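Local coordinates for protein phage integrase (Pectobacterium atrosepticum, PDB 3JU0) that probably binds arm-type DNA sites through this N-terminal domain of a tyrosine-recombinase integrase that takes part in DNA integration, at residues R65-E70 / N89-E94. Residues are numbered along the deposited sequence; the frame is centred on the assembly and turned at random.
Sequences RQRRDE and NKTIQE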
ATOM      1  N   ARG A  65       0.177  -4.735   4.282  1.00 17.08           N
ATOM      2  CA  ARG A  65      -0.256  -6.094   3.879  1.00 17.81           C
ATOM      3  C   ARG A  65      -1.666  -6.352   4.382  1.00 16.80           C
ATOM      4  O   ARG A  65      -2.459  -6.970   3.643  1.00 18.27           O
ATOM      5  CB  ARG A  65       0.749  -7.158   4.322  1.00 18.23           C
ATOM      6  CG  ARG A  65       2.067  -7.074   3.655  1.00 19.78           C
ATOM      7  CD  ARG A  65       3.078  -8.020   4.206  1.00 21.77           C
ATOM      8  NE  ARG A  65       4.281  -8.042   3.415  1.00 22.58           N
ATOM      9  CZ  ARG A  65       5.461  -8.435   3.866  1.00 25.37           C
ATOM     10  NH1 ARG A  65       5.607  -8.797   5.120  1.00 28.96           N
ATOM     11  NH2 ARG A  65       6.475  -8.412   3.053  1.00 27.29           N
ATOM     12  N   GLN A  66      -2.023  -5.874   5.576  1.00 18.78           N
ATOM     13  CA  GLN A  66      -3.393  -6.044   6.080  1.00 18.42           C
ATOM     14  C   GLN A  66      -4.386  -5.294   5.235  1.00 17.57           C
ATOM     15  O   GLN A  66      -5.489  -5.803   4.906  1.00 18.70           O
ATOM     16  CB  GLN A  66      -3.442  -5.568   7.556  1.00 20.84           C
ATOM     17  CG  GLN A  66      -4.802  -5.531   8.150  1.00 25.29           C
ATOM     18  CD  GLN A  66      -5.440  -6.858   8.223  1.00 35.37           C
ATOM     19  OE1 GLN A  66      -6.686  -6.938   8.256  1.00 46.02           O
ATOM     20  NE2 GLN A  66      -4.642  -7.926   8.237  1.00 38.43           N
ATOM     21  N   ARG A  67      -4.020  -4.076   4.842  1.00 16.07           N
ATOM     22  CA  ARG A  67      -4.894  -3.244   3.995  1.00 15.83           C
ATOM     23  C   ARG A  67      -5.014  -3.823   2.589  1.00 16.18           C
ATOM     24  O   ARG A  67      -6.072  -3.808   1.989  1.00 17.23           O
ATOM     25  CB  ARG A  67      -4.415  -1.788   3.919  1.00 16.81           C
ATOM     26  CG  ARG A  67      -4.536  -1.062   5.306  1.00 17.96           C
ATOM     27  CD  ARG A  67      -4.073   0.332   5.212  1.00 18.38           C
ATOM     28  NE  ARG A  67      -4.214   0.909   6.576  1.00 20.84           N
ATOM     29  CZ  ARG A  67      -4.245   2.207   6.827  1.00 18.51           C
ATOM     30  NH1 ARG A  67      -4.075   3.071   5.825  1.00 18.34           N
ATOM     31  NH2 ARG A  67      -4.451   2.653   8.071  1.00 21.32           N
ATOM     32  N   ARG A  68      -3.918  -4.396   2.098  1.00 15.65           N
ATOM     33  CA  ARG A  68      -3.958  -5.148   0.813  1.00 16.65           C
ATOM     34  C   ARG A  68      -4.976  -6.281   0.927  1.00 16.48           C
ATOM     35  O   ARG A  68      -5.787  -6.485   0.060  1.00 17.18           O
ATOM     36  CB  ARG A  68      -2.546  -5.727   0.550  1.00 17.08           C
ATOM     37  CG  ARG A  68      -2.455  -6.705  -0.599  1.00 19.13           C
ATOM     38  CD  ARG A  68      -1.286  -7.636  -0.364  1.00 20.59           C
ATOM     39  NE  ARG A  68      -1.502  -8.585   0.704  1.00 24.32           N
ATOM     40  CZ  ARG A  68      -0.579  -9.414   1.213  1.00 25.26           C
ATOM     41  NH1 ARG A  68       0.676  -9.342   0.841  1.00 26.24           N
ATOM     42  NH2 ARG A  68      -0.916 -10.267   2.157  1.00 28.32           N
ATOM     43  N   ASP A  69      -4.885  -7.034   2.008  1.00 17.06           N
ATOM     44  CA  ASP A  69      -5.782  -8.158   2.221  1.00 17.97           C
ATOM     45  C   ASP A  69      -7.245  -7.672   2.203  1.00 16.05           C
ATOM     46  O   ASP A  69      -8.131  -8.292   1.617  1.00 17.98           O
ATOM     47  CB  ASP A  69      -5.435  -8.901   3.519  1.00 19.10           C
ATOM     48  CG  ASP A  69      -4.197  -9.692   3.417  1.00 22.96           C
ATOM     49  OD1 ASP A  69      -3.680 -10.111   4.480  1.00 26.46           O
ATOM     50  OD2 ASP A  69      -3.706  -9.897   2.283  1.00 25.25           O
ATOM     51  N   GLU A  70      -7.530  -6.607   2.938  1.00 17.28           N
ATOM     52  CA  GLU A  70      -8.873  -6.054   2.977  1.00 18.11           C
ATOM     53  C   GLU A  70      -9.376  -5.604   1.610  1.00 17.41           C
ATOM     54  O   GLU A  70     -10.521  -5.833   1.257  1.00 18.28           O
ATOM     55  CB  GLU A  70      -8.984  -4.988   4.020  1.00 19.45           C
ATOM     56  CG  GLU A  70      -8.798  -5.524   5.403  1.00 23.09           C
ATOM     57  CD  GLU A  70      -9.805  -6.595   5.810  1.00 30.31           C
ATOM     58  OE1 GLU A  70      -9.395  -7.632   6.357  1.00 35.35           O
ATOM     59  OE2 GLU A  70     -11.010  -6.426   5.532  1.00 37.85           O
ATOM     60  N   ASN A  89      -9.104   1.031   8.595  1.00 33.01           N
ATOM     61  CA  ASN A  89      -8.242  -0.057   8.972  1.00 31.92           C
ATOM     62  C   ASN A  89      -7.253   0.371  10.042  1.00 33.04           C
ATOM     63  O   ASN A  89      -6.253   1.008   9.765  1.00 33.21           O
ATOM     64  CB  ASN A  89      -7.425  -0.522   7.766  1.00 30.70           C
ATOM     65  CG  ASN A  89      -8.264  -1.181   6.711  1.00 31.95           C
ATOM     66  OD1 ASN A  89      -8.753  -2.309   6.899  1.00 37.36           O
ATOM     67  ND2 ASN A  89      -8.361  -0.537   5.577  1.00 32.66           N
ATOM     68  N   LYS A  90      -7.539   0.077  11.289  1.00 34.85           N
ATOM     69  CA  LYS A  90      -6.648   0.561  12.348  1.00 36.08           C
ATOM     70  C   LYS A  90      -5.288  -0.073  12.205  1.00 35.21           C
ATOM     71  O   LYS A  90      -5.147  -1.274  11.852  1.00 36.76           O
ATOM     72  CB  LYS A  90      -7.220   0.249  13.740  1.00 37.10           C
ATOM     73  CG  LYS A  90      -8.528   0.924  13.994  1.00 39.53           C
ATOM     74  N   THR A  91      -4.256   0.705  12.482  1.00 33.35           N
ATOM     75  CA  THR A  91      -2.910   0.186  12.356  1.00 32.83           C
ATOM     76  C   THR A  91      -2.478  -0.513  13.630  1.00 33.96           C
ATOM     77  O   THR A  91      -3.123  -0.410  14.681  1.00 34.22           O
ATOM     78  CB  THR A  91      -1.885   1.290  12.094  1.00 31.49           C
ATOM     79  OG1 THR A  91      -1.885   2.189  13.225  1.00 32.49           O
ATOM     80  CG2 THR A  91      -2.165   2.027  10.821  1.00 31.19           C
ATOM     81  N   ILE A  92      -1.406  -1.254  13.537  1.00 35.82           N
ATOM     82  CA  ILE A  92      -0.985  -2.025  14.700  1.00 39.07           C
ATOM     83  C   ILE A  92      -0.718  -1.090  15.898  1.00 40.98           C
ATOM     84  O   ILE A  92      -1.171  -1.367  17.047  1.00 41.52           O
ATOM     85  CB  ILE A  92       0.231  -2.938  14.376  1.00 39.88           C
ATOM     86  CG1 ILE A  92      -0.138  -4.064  13.393  1.00 41.96           C
ATOM     87  CG2 ILE A  92       0.760  -3.481  15.697  1.00 40.31           C
ATOM     88  CD1 ILE A  92       1.055  -4.733  12.730  1.00 43.81           C
ATOM     89  N   GLN A  93      -0.009   0.018  15.645  1.00 40.82           N
ATOM     90  CA  GLN A  93       0.216   1.064  16.654  1.00 42.01           C
ATOM     91  C   GLN A  93      -1.032   1.750  17.184  1.00 42.43           C
ATOM     92  O   GLN A  93      -1.098   2.064  18.380  1.00 42.95           O
ATOM     93  CB  GLN A  93       1.076   2.183  16.105  1.00 41.46           C
ATOM     94  N   GLU A  94      -1.964   2.067  16.289  1.00 42.20           N
ATOM     95  CA  GLU A  94      -3.214   2.652  16.706  1.00 42.88           C
ATOM     96  C   GLU A  94      -3.872   1.693  17.665  1.00 44.32           C
ATOM     97  O   GLU A  94      -4.472   2.134  18.640  1.00 43.57           O
ATOM     98  CB  GLU A  94      -4.109   2.950  15.496  1.00 42.89           C
ATOM     99  CG  GLU A  94      -3.679   4.248  14.809  1.00 43.14           C
ATOM    100  CD  GLU A  94      -4.355   4.461  13.489  1.00 45.50           C
ATOM    101  OE1 GLU A  94      -5.176   3.570  13.106  1.00 41.30           O
ATOM    102  OE2 GLU A  94      -4.049   5.514  12.864  1.00 48.73           O
TER
HETATM  103  O   HOH W   1      -7.977  -1.787   2.469  1.00 26.16           O
HETATM  104  O   HOH W   2      -3.869  -0.896   8.826  1.00 31.08           O
HETATM  105  O   HOH W   3     -11.415  -3.396   6.640  1.00 41.97           O
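Arg-67, on helix 61-76, and Asn-89, in the loop that leads into helix 92-95, bring the two backbones closest, their CA atoms 6.8 Å apart; further along, Ile-92 N bonds Asp-63 OD1. Thr-91 is the N-cap of helix 92-95 and forms a capping box with Glu-94, Glu-94 N bonding Thr-91 OG1 and Thr-91 N bonding Glu-94 OE1. The Arg-67 chain, extended from CG to NE (chi2 and chi3 near 180°), runs past Asn-89 CB, 3.7 Å from NE. Its NH2 donates to Asn-89 O at 3.0 Å, in the carbonyl plane but 30° out of the guanidinium plane, with a bent N-H...O angle of 137°. Thr-91 CG2 packs 3.6 Å from the same NH2. Water 2 accepts from Arg-67 NE and can donate to Asn-89 O; NH1 donates to Leu-53 O. Asn-89 OD1 rests 3.5 Å from Glu-70 CG, and water 3 links OD1 to Glu-70 OE2; Asn-89 ND2 bonds Gln-86 O, while Glu-70 OE1 pairs with Lys-73. One buried guanidinium thus ties the 89-91 loop to the long helix and four-stranded sheet of the arm-type binding domain, its charge probably stabilised by carbonyl dipoles, water and perhaps the non-contacting Glu-94 carboxylate.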